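Local coordinates for elongation factor 1-gamma 1 (Saccharomyces cerevisiae, PDB 1NHY), which serves as a subunit of the eukaryotic elongation factor 1 complex in protein synthesis, its GST-like N-terminal domain, present here, mediating the interaction with eEFB1, at residues W15-A23 against S198-K206; M79-D87 against E156-V164. All blocks are in the same frame, centred on the assembly; numbering follows the deposited sequence.

Interaction 1. Residues W15-A23 against S198-K206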
loop_
_atom_site.group_PDB
_atom_site.type_symbol
_atom_site.label_atom_id
_atom_site.label_comp_id
_atom_site.label_asym_id
_atom_site.label_seq_id
_atom_site.Cartn_x
_atom_site.Cartn_y
_atom_site.Cartn_z
ATOM N N TRP A 15 -5.854 3.271 -0.927
ATOM C CA TRP A 15 -5.260 3.682 -2.176
ATOM C C TRP A 15 -5.223 2.610 -3.257
ATOM O O TRP A 15 -5.827 2.783 -4.319
ATOM C CB TRP A 15 -3.863 4.234 -1.906
ATOM C CG TRP A 15 -3.872 5.528 -1.122
ATOM C CD1 TRP A 15 -4.889 6.028 -0.345
ATOM C CD2 TRP A 15 -2.798 6.459 -1.010
ATOM N NE1 TRP A 15 -4.507 7.210 0.241
ATOM C CE2 TRP A 15 -3.228 7.497 -0.150
ATOM C CE3 TRP A 15 -1.505 6.518 -1.552
ATOM C CZ2 TRP A 15 -2.412 8.574 0.177
ATOM C CZ3 TRP A 15 -0.690 7.592 -1.222
ATOM C CH2 TRP A 15 -1.147 8.605 -0.368
ATOM N N VAL A 16 -4.535 1.501 -3.005
ATOM C CA VAL A 16 -4.460 0.456 -4.026
ATOM C C VAL A 16 -5.824 -0.026 -4.506
ATOM O O VAL A 16 -6.068 -0.068 -5.703
ATOM C CB VAL A 16 -3.621 -0.746 -3.556
ATOM C CG1 VAL A 16 -3.715 -1.875 -4.576
ATOM C CG2 VAL A 16 -2.170 -0.320 -3.391
ATOM N N PRO A 17 -6.726 -0.404 -3.592
ATOM C CA PRO A 17 -8.033 -0.862 -4.067
ATOM C C PRO A 17 -8.642 0.145 -5.016
ATOM O O PRO A 17 -9.107 -0.214 -6.102
ATOM C CB PRO A 17 -8.833 -0.977 -2.789
ATOM C CG PRO A 17 -7.784 -1.428 -1.805
ATOM C CD PRO A 17 -6.605 -0.556 -2.132
ATOM N N ARG A 18 -8.626 1.417 -4.612
ATOM C CA ARG A 18 -9.194 2.474 -5.437
ATOM C C ARG A 18 -8.483 2.541 -6.784
ATOM O O ARG A 18 -9.135 2.591 -7.834
ATOM C CB ARG A 18 -9.110 3.823 -4.728
ATOM C CG ARG A 18 -9.800 4.929 -5.514
ATOM C CD ARG A 18 -9.827 6.237 -4.755
ATOM N NE ARG A 18 -10.818 6.209 -3.693
ATOM C CZ ARG A 18 -10.530 6.275 -2.401
ATOM N NH1 ARG A 18 -9.260 6.378 -2.004
ATOM N NH2 ARG A 18 -11.525 6.242 -1.512
ATOM N N GLY A 19 -7.149 2.535 -6.748
ATOM C CA GLY A 19 -6.382 2.569 -7.982
ATOM C C GLY A 19 -6.676 1.372 -8.879
ATOM O O GLY A 19 -6.760 1.497 -10.099
ATOM N N LEU A 20 -6.840 0.206 -8.264
ATOM C CA LEU A 20 -7.115 -1.025 -8.989
ATOM C C LEU A 20 -8.388 -0.911 -9.768
ATOM O O LEU A 20 -8.469 -1.358 -10.911
ATOM C CB LEU A 20 -7.237 -2.203 -8.023
ATOM C CG LEU A 20 -5.930 -2.770 -7.463
ATOM C CD1 LEU A 20 -6.242 -3.806 -6.397
ATOM C CD2 LEU A 20 -5.112 -3.376 -8.591
ATOM N N VAL A 21 -9.398 -0.328 -9.146
ATOM C CA VAL A 21 -10.658 -0.184 -9.841
ATOM C C VAL A 21 -10.457 0.684 -11.068
ATOM O O VAL A 21 -10.829 0.303 -12.174
ATOM C CB VAL A 21 -11.696 0.432 -8.940
ATOM C CG1 VAL A 21 -13.049 0.425 -9.619
ATOM C CG2 VAL A 21 -11.725 -0.347 -7.637
ATOM N N LYS A 22 -9.846 1.846 -10.875
ATOM C CA LYS A 22 -9.604 2.746 -11.997
ATOM C C LYS A 22 -8.778 2.036 -13.063
ATOM O O LYS A 22 -9.285 1.730 -14.149
ATOM C CB LYS A 22 -8.879 4.013 -11.520
ATOM C CG LYS A 22 -9.540 4.636 -10.287
ATOM C CD LYS A 22 -8.794 5.867 -9.764
ATOM C CE LYS A 22 -9.190 7.130 -10.530
ATOM N NZ LYS A 22 -8.962 7.002 -12.004
ATOM N N ALA A 23 -7.516 1.758 -12.738
ATOM C CA ALA A 23 -6.600 1.102 -13.667
ATOM C C ALA A 23 -7.116 -0.166 -14.345
ATOM O O ALA A 23 -6.908 -0.355 -15.541
ATOM C CB ALA A 23 -5.291 0.809 -12.972
ATOM N N SER A 198 2.498 5.124 -11.890
ATOM C CA SER A 198 1.554 4.205 -12.529
ATOM C C SER A 198 0.088 4.582 -12.376
ATOM O O SER A 198 -0.304 5.256 -11.416
ATOM C CB SER A 198 1.762 2.784 -11.995
ATOM O OG SER A 198 1.929 2.786 -10.586
ATOM N N PRO A 199 -0.750 4.148 -13.325
ATOM C CA PRO A 199 -2.183 4.459 -13.256
ATOM C C PRO A 199 -2.815 3.908 -11.979
ATOM O O PRO A 199 -3.898 4.328 -11.580
ATOM C CB PRO A 199 -2.748 3.780 -14.491
ATOM C CG PRO A 199 -1.587 3.766 -15.428
ATOM C CD PRO A 199 -0.430 3.407 -14.553
ATOM N N PHE A 200 -2.126 2.961 -11.348
ATOM C CA PHE A 200 -2.598 2.327 -10.122
ATOM C C PHE A 200 -2.572 3.262 -8.921
ATOM O O PHE A 200 -3.450 3.196 -8.048
ATOM C CB PHE A 200 -1.712 1.127 -9.787
ATOM C CG PHE A 200 -1.602 0.148 -10.889
ATOM C CD1 PHE A 200 -2.586 -0.809 -11.079
ATOM C CD2 PHE A 200 -0.535 0.201 -11.779
ATOM C CE1 PHE A 200 -2.517 -1.707 -12.150
ATOM C CE2 PHE A 200 -0.457 -0.695 -12.855
ATOM C CZ PHE A 200 -1.451 -1.652 -13.036
ATOM N N LEU A 201 -1.559 4.125 -8.883
ATOM C CA LEU A 201 -1.361 5.026 -7.764
ATOM C C LEU A 201 -1.271 6.508 -8.103
ATOM O O LEU A 201 -1.370 7.362 -7.223
ATOM C CB LEU A 201 -0.074 4.625 -7.043
ATOM C CG LEU A 201 0.010 3.275 -6.352
ATOM C CD1 LEU A 201 1.452 3.029 -5.994
ATOM C CD2 LEU A 201 -0.859 3.255 -5.121
ATOM N N LYS A 202 -1.051 6.802 -9.373
ATOM C CA LYS A 202 -0.911 8.170 -9.850
ATOM C C LYS A 202 -1.868 9.196 -9.202
ATOM O O LYS A 202 -1.432 10.196 -8.618
ATOM C CB LYS A 202 -1.070 8.134 -11.368
ATOM C CG LYS A 202 -0.962 9.445 -12.102
ATOM C CD LYS A 202 -0.823 9.176 -13.602
ATOM C CE LYS A 202 -1.988 8.329 -14.151
ATOM N NZ LYS A 202 -1.680 7.733 -15.492
ATOM N N ASP A 203 -3.168 8.927 -9.288
ATOM C CA ASP A 203 -4.209 9.809 -8.746
ATOM C C ASP A 203 -4.223 9.898 -7.222
ATOM O O ASP A 203 -4.947 10.705 -6.656
ATOM C CB ASP A 203 -5.587 9.328 -9.200
ATOM C CG ASP A 203 -5.620 8.952 -10.662
ATOM O OD1 ASP A 203 -4.623 8.364 -11.158
ATOM O OD2 ASP A 203 -6.653 9.225 -11.313
ATOM N N GLU A 204 -3.444 9.059 -6.556
ATOM C CA GLU A 204 -3.411 9.071 -5.098
ATOM C C GLU A 204 -2.246 9.886 -4.621
ATOM O O GLU A 204 -2.204 10.288 -3.468
ATOM C CB GLU A 204 -3.256 7.653 -4.540
ATOM C CG GLU A 204 -4.531 6.999 -4.024
ATOM C CD GLU A 204 -5.571 6.751 -5.112
ATOM O OE1 GLU A 204 -5.241 6.125 -6.159
ATOM O OE2 GLU A 204 -6.730 7.184 -4.900
ATOM N N TYR A 205 -1.295 10.136 -5.506
ATOM C CA TYR A 205 -0.103 10.866 -5.114
ATOM C C TYR A 205 -0.042 12.292 -5.610
ATOM O O TYR A 205 1.047 12.844 -5.794
ATOM C CB TYR A 205 1.132 10.088 -5.572
ATOM C CG TYR A 205 1.444 8.906 -4.690
ATOM C CD1 TYR A 205 2.334 9.034 -3.633
ATOM C CD2 TYR A 205 0.842 7.671 -4.902
ATOM C CE1 TYR A 205 2.628 7.966 -2.806
ATOM C CE2 TYR A 205 1.125 6.589 -4.080
ATOM C CZ TYR A 205 2.025 6.745 -3.031
ATOM O OH TYR A 205 2.356 5.681 -2.218
ATOM N N LYS A 206 -1.209 12.893 -5.816
ATOM C CA LYS A 206 -1.277 14.270 -6.288
ATOM C C LYS A 206 -0.341 15.158 -5.479
ATOM O O LYS A 206 0.843 15.277 -5.782
ATOM C CB LYS A 206 -2.704 14.788 -6.172
ATOM C CG LYS A 206 -3.335 15.126 -7.501
ATOM C CD LYS A 206 -3.267 13.966 -8.476
ATOM C CE LYS A 206 -4.059 14.311 -9.729
ATOM N NZ LYS A 206 -3.974 13.273 -10.801
#
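Trp15 lays one face of its indole against the Glu204 side chain: CG of Glu204 stands 3.6 Å from the centroid of the five-membered ring and 26° off its normal, a CH-pi contact. The far end of the indole, with CZ3 leading, points edge-on at the face of Tyr205 in a T-shaped pair (planes at 85°), while Tyr205 OH is hydrogen-bonded to Thr170. Val16 adds a looser methyl contact, CG2 to Leu201 CD2 at 4.2 Å. Arg18 brings its guanidinium edge toward the Glu204 carboxylate, but the salt bridge is long, NH1 to OE2 3.9 Å; its stronger polar partner is the Asn9 carbonyl O, hydrogen-bonded to NH2, and Phe10 adds a cation-pi contact. At Gly19, where there is no side chain, the backbones come together, its CA 4.4 Å from that of Phe200. Bent at chi3 (83°) and again at chi4, Lys22 meets Asp203 from the opposite direction, with a weak hydrogen bond from NZ to OD2, 3.3 Å, within a salt bridge. Ala23 ends the series, its CB 3.7 Å from Phe200 CD1. This is an interdomain contact of the glutathione S-transferase fold, joining the first helix of the thioredoxin-like domain to the segment that follows helix 186-197.

Interaction 2. Residues M79-D87 against E156-V164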
loop_
_atom_site.group_PDB
_atom_site.type_symbol
_atom_site.label_atom_id
_atom_site.label_comp_id
_atom_site.label_asym_id
_atom_site.label_seq_id
_atom_site.Cartn_x
_atom_site.Cartn_y
_atom_site.Cartn_z
HETATM N N MSE A 79 -2.750 -8.488 -17.385
HETATM C CA MSE A 79 -2.654 -7.702 -16.167
HETATM C C MSE A 79 -2.641 -8.567 -14.919
HETATM O O MSE A 79 -1.822 -8.384 -14.018
HETATM C CB MSE A 79 -3.822 -6.728 -16.089
HETATM C CG MSE A 79 -3.490 -5.365 -16.632
HETATM SE SE MSE A 79 -1.907 -4.755 -15.729
HETATM C CE MSE A 79 -2.734 -4.381 -14.005
ATOM N N LYS A 80 -3.571 -9.503 -14.872
ATOM C CA LYS A 80 -3.673 -10.404 -13.749
ATOM C C LYS A 80 -2.348 -11.119 -13.544
ATOM O O LYS A 80 -1.808 -11.173 -12.431
ATOM C CB LYS A 80 -4.811 -11.390 -13.998
ATOM C CG LYS A 80 -6.150 -10.713 -13.803
ATOM C CD LYS A 80 -7.326 -11.648 -13.837
ATOM C CE LYS A 80 -7.752 -11.953 -15.251
ATOM N NZ LYS A 80 -9.074 -12.621 -15.261
ATOM N N THR A 81 -1.820 -11.657 -14.632
ATOM C CA THR A 81 -0.546 -12.351 -14.603
ATOM C C THR A 81 0.580 -11.409 -14.261
ATOM O O THR A 81 1.628 -11.819 -13.795
ATOM C CB THR A 81 -0.238 -12.959 -15.962
ATOM O OG1 THR A 81 -1.106 -14.075 -16.177
ATOM C CG2 THR A 81 1.204 -13.387 -16.042
ATOM N N GLN A 82 0.370 -10.129 -14.487
ATOM C CA GLN A 82 1.436 -9.208 -14.202
ATOM C C GLN A 82 1.450 -8.767 -12.755
ATOM O O GLN A 82 2.512 -8.558 -12.171
ATOM C CB GLN A 82 1.322 -8.009 -15.116
ATOM C CG GLN A 82 2.462 -7.071 -14.969
ATOM C CD GLN A 82 2.074 -5.703 -15.413
ATOM O OE1 GLN A 82 1.765 -5.495 -16.593
ATOM N NE2 GLN A 82 2.060 -4.747 -14.468
ATOM N N LEU A 83 0.265 -8.635 -12.179
ATOM C CA LEU A 83 0.141 -8.208 -10.795
ATOM C C LEU A 83 0.364 -9.338 -9.781
ATOM O O LEU A 83 1.052 -9.143 -8.781
ATOM C CB LEU A 83 -1.234 -7.557 -10.581
ATOM C CG LEU A 83 -1.503 -6.197 -11.243
ATOM C CD1 LEU A 83 -2.964 -5.857 -11.074
ATOM C CD2 LEU A 83 -0.628 -5.100 -10.621
ATOM N N LEU A 84 -0.202 -10.512 -10.048
ATOM C CA LEU A 84 -0.070 -11.655 -9.155
ATOM C C LEU A 84 0.832 -12.771 -9.664
ATOM O O LEU A 84 1.123 -13.720 -8.937
ATOM C CB LEU A 84 -1.435 -12.249 -8.894
ATOM C CG LEU A 84 -2.442 -11.253 -8.359
ATOM C CD1 LEU A 84 -3.831 -11.835 -8.498
ATOM C CD2 LEU A 84 -2.104 -10.912 -6.909
ATOM N N GLY A 85 1.260 -12.669 -10.913
ATOM C CA GLY A 85 2.105 -13.700 -11.477
ATOM C C GLY A 85 1.258 -14.763 -12.150
ATOM O O GLY A 85 0.095 -14.966 -11.774
ATOM N N ALA A 86 1.845 -15.442 -13.140
ATOM C CA ALA A 86 1.174 -16.503 -13.902
ATOM C C ALA A 86 0.835 -17.736 -13.069
ATOM O O ALA A 86 1.527 -18.046 -12.093
ATOM C CB ALA A 86 2.050 -16.915 -15.064
ATOM N N ASP A 87 -0.223 -18.453 -13.448
ATOM C CA ASP A 87 -0.603 -19.654 -12.706
ATOM C C ASP A 87 0.459 -20.711 -12.938
ATOM O O ASP A 87 0.793 -21.487 -12.048
ATOM C CB ASP A 87 -1.940 -20.186 -13.184
ATOM C CG ASP A 87 -3.010 -19.119 -13.216
ATOM O OD1 ASP A 87 -3.538 -18.766 -12.129
ATOM O OD2 ASP A 87 -3.310 -18.627 -14.336
ATOM N N GLU A 156 9.877 -8.353 -13.111
ATOM C CA GLU A 156 10.352 -7.277 -13.979
ATOM C C GLU A 156 9.156 -6.499 -14.496
ATOM O O GLU A 156 9.145 -6.020 -15.626
ATOM C CB GLU A 156 11.199 -7.814 -15.125
ATOM C CG GLU A 156 12.501 -8.427 -14.666
ATOM C CD GLU A 156 13.483 -7.419 -14.057
ATOM O OE1 GLU A 156 13.155 -6.737 -13.053
ATOM O OE2 GLU A 156 14.609 -7.313 -14.583
ATOM N N ASN A 157 8.148 -6.383 -13.636
ATOM C CA ASN A 157 6.916 -5.668 -13.930
ATOM C C ASN A 157 6.364 -5.167 -12.624
ATOM O O ASN A 157 6.640 -5.750 -11.571
ATOM C CB ASN A 157 5.895 -6.608 -14.518
ATOM C CG ASN A 157 6.111 -6.847 -15.969
ATOM O OD1 ASN A 157 6.025 -5.919 -16.775
ATOM N ND2 ASN A 157 6.386 -8.094 -16.329
ATOM N N ILE A 158 5.599 -4.086 -12.657
ATOM C CA ILE A 158 5.018 -3.630 -11.407
ATOM C C ILE A 158 4.013 -4.708 -10.997
ATOM O O ILE A 158 3.051 -4.973 -11.714
ATOM C CB ILE A 158 4.267 -2.312 -11.557
ATOM C CG1 ILE A 158 5.272 -1.171 -11.695
ATOM C CG2 ILE A 158 3.314 -2.121 -10.374
ATOM C CD1 ILE A 158 4.639 0.202 -11.705
ATOM N N SER A 159 4.247 -5.325 -9.849
ATOM C CA SER A 159 3.374 -6.374 -9.335
ATOM C C SER A 159 2.588 -5.888 -8.135
ATOM O O SER A 159 2.930 -4.880 -7.502
ATOM C CB SER A 159 4.208 -7.583 -8.896
ATOM O OG SER A 159 5.320 -7.170 -8.106
ATOM N N LEU A 160 1.541 -6.622 -7.808
ATOM C CA LEU A 160 0.740 -6.285 -6.657
ATOM C C LEU A 160 1.680 -5.947 -5.494
ATOM O O LEU A 160 1.348 -5.104 -4.654
ATOM C CB LEU A 160 -0.134 -7.462 -6.272
ATOM C CG LEU A 160 -1.473 -7.131 -5.618
ATOM C CD1 LEU A 160 -1.741 -8.209 -4.595
ATOM C CD2 LEU A 160 -1.480 -5.753 -4.957
ATOM N N ALA A 161 2.851 -6.593 -5.439
ATOM C CA ALA A 161 3.811 -6.317 -4.365
ATOM C C ALA A 161 4.250 -4.851 -4.381
ATOM O O ALA A 161 4.054 -4.114 -3.408
ATOM C CB ALA A 161 5.020 -7.203 -4.491
ATOM N N ASP A 162 4.848 -4.431 -5.486
ATOM C CA ASP A 162 5.296 -3.056 -5.624
ATOM C C ASP A 162 4.193 -2.089 -5.252
ATOM O O ASP A 162 4.421 -1.142 -4.509
ATOM C CB ASP A 162 5.710 -2.814 -7.052
ATOM C CG ASP A 162 6.742 -3.797 -7.506
ATOM O OD1 ASP A 162 7.876 -3.688 -7.012
ATOM O OD2 ASP A 162 6.424 -4.682 -8.332
ATOM N N LEU A 163 2.994 -2.330 -5.766
ATOM C CA LEU A 163 1.894 -1.440 -5.448
ATOM C C LEU A 163 1.730 -1.266 -3.956
ATOM O O LEU A 163 1.834 -0.161 -3.444
ATOM C CB LEU A 163 0.599 -1.960 -6.050
ATOM C CG LEU A 163 0.572 -1.834 -7.576
ATOM C CD1 LEU A 163 -0.775 -2.315 -8.078
ATOM C CD2 LEU A 163 0.808 -0.388 -8.000
ATOM N N VAL A 164 1.480 -2.360 -3.255
ATOM C CA VAL A 164 1.300 -2.289 -1.819
ATOM C C VAL A 164 2.515 -1.726 -1.124
ATOM O O VAL A 164 2.422 -0.734 -0.405
ATOM C CB VAL A 164 0.993 -3.658 -1.258
ATOM C CG1 VAL A 164 1.131 -3.649 0.258
ATOM C CG2 VAL A 164 -0.413 -4.050 -1.679
#
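Leu83 and Leu84 supply the apolar centre against helix 160-175: Leu83 packs on Leu163 and brushes Leu160, while Leu84 lies along Leu160. Leu83 CD2 reaches Leu163 CD1 at 3.8 Å, and the Leu84 and Leu160 side chains point the same way, with CD2 to CD1 3.6 Å. Leu20 and Val71 also pack on Leu83, so this core is shared with two helices of the N-terminal domain. Next to the leucines, the backbones join directly: Leu160 N donates to Leu83 O at 2.7 Å, the donor lying slightly off the carbonyl plane, which links the first turn of one helix to the end of the other. Farther out, Gln82 stretches toward the loop before Ser159; with CG anti to the backbone N (chi1 -175°) and an extended chain beyond, NE2 lies 2.9 Å from Ile158 O. That bond is nearly straight (166°) and uses a lone pair in the carbonyl plane. The Gln82 amide also stacks on that of Asn157, their planes 18° apart. Without the amide, as with an alanine here, the Ile158 carbonyl would probably lose this donor and Asn157 its stacking partner. Ser159, at the N-cap, gives both N and OG to Asp162 OD2, and Asp162 OD1 accepts hydrogen bonds from Leu153 N and Trp191 NE1. The hydrogen bond from the Ser159 backbone N-H to the Asp162 carboxylate is one half of a capping box, consistent with the Ser/Thr-x-x-Asp N-capping motif that opens the corresponding helix in glutathione S-transferases.

Overall arrangement
The two contacts adjoin, their centres about 15 Å apart. Both segments of interaction 2 fall between those of interaction 1 in sequence, yet in space the contacts meet chiefly at Phe200, whose CB lies 3.4 Å from Leu163 CD2 and whose ring packs through CZ on CE of the selenomethionine Met79. A second join lies at Ser198, with CB 3.9 Å from Ile158 CD1, and Val16 CG2 comes within 4.0 Å of Leu163 O. Helix 160-175 is common to both neighbourhoods: its start carries residues of interaction 2, and farther along it Thr170 and Arg171 touch Trp15 of interaction 1.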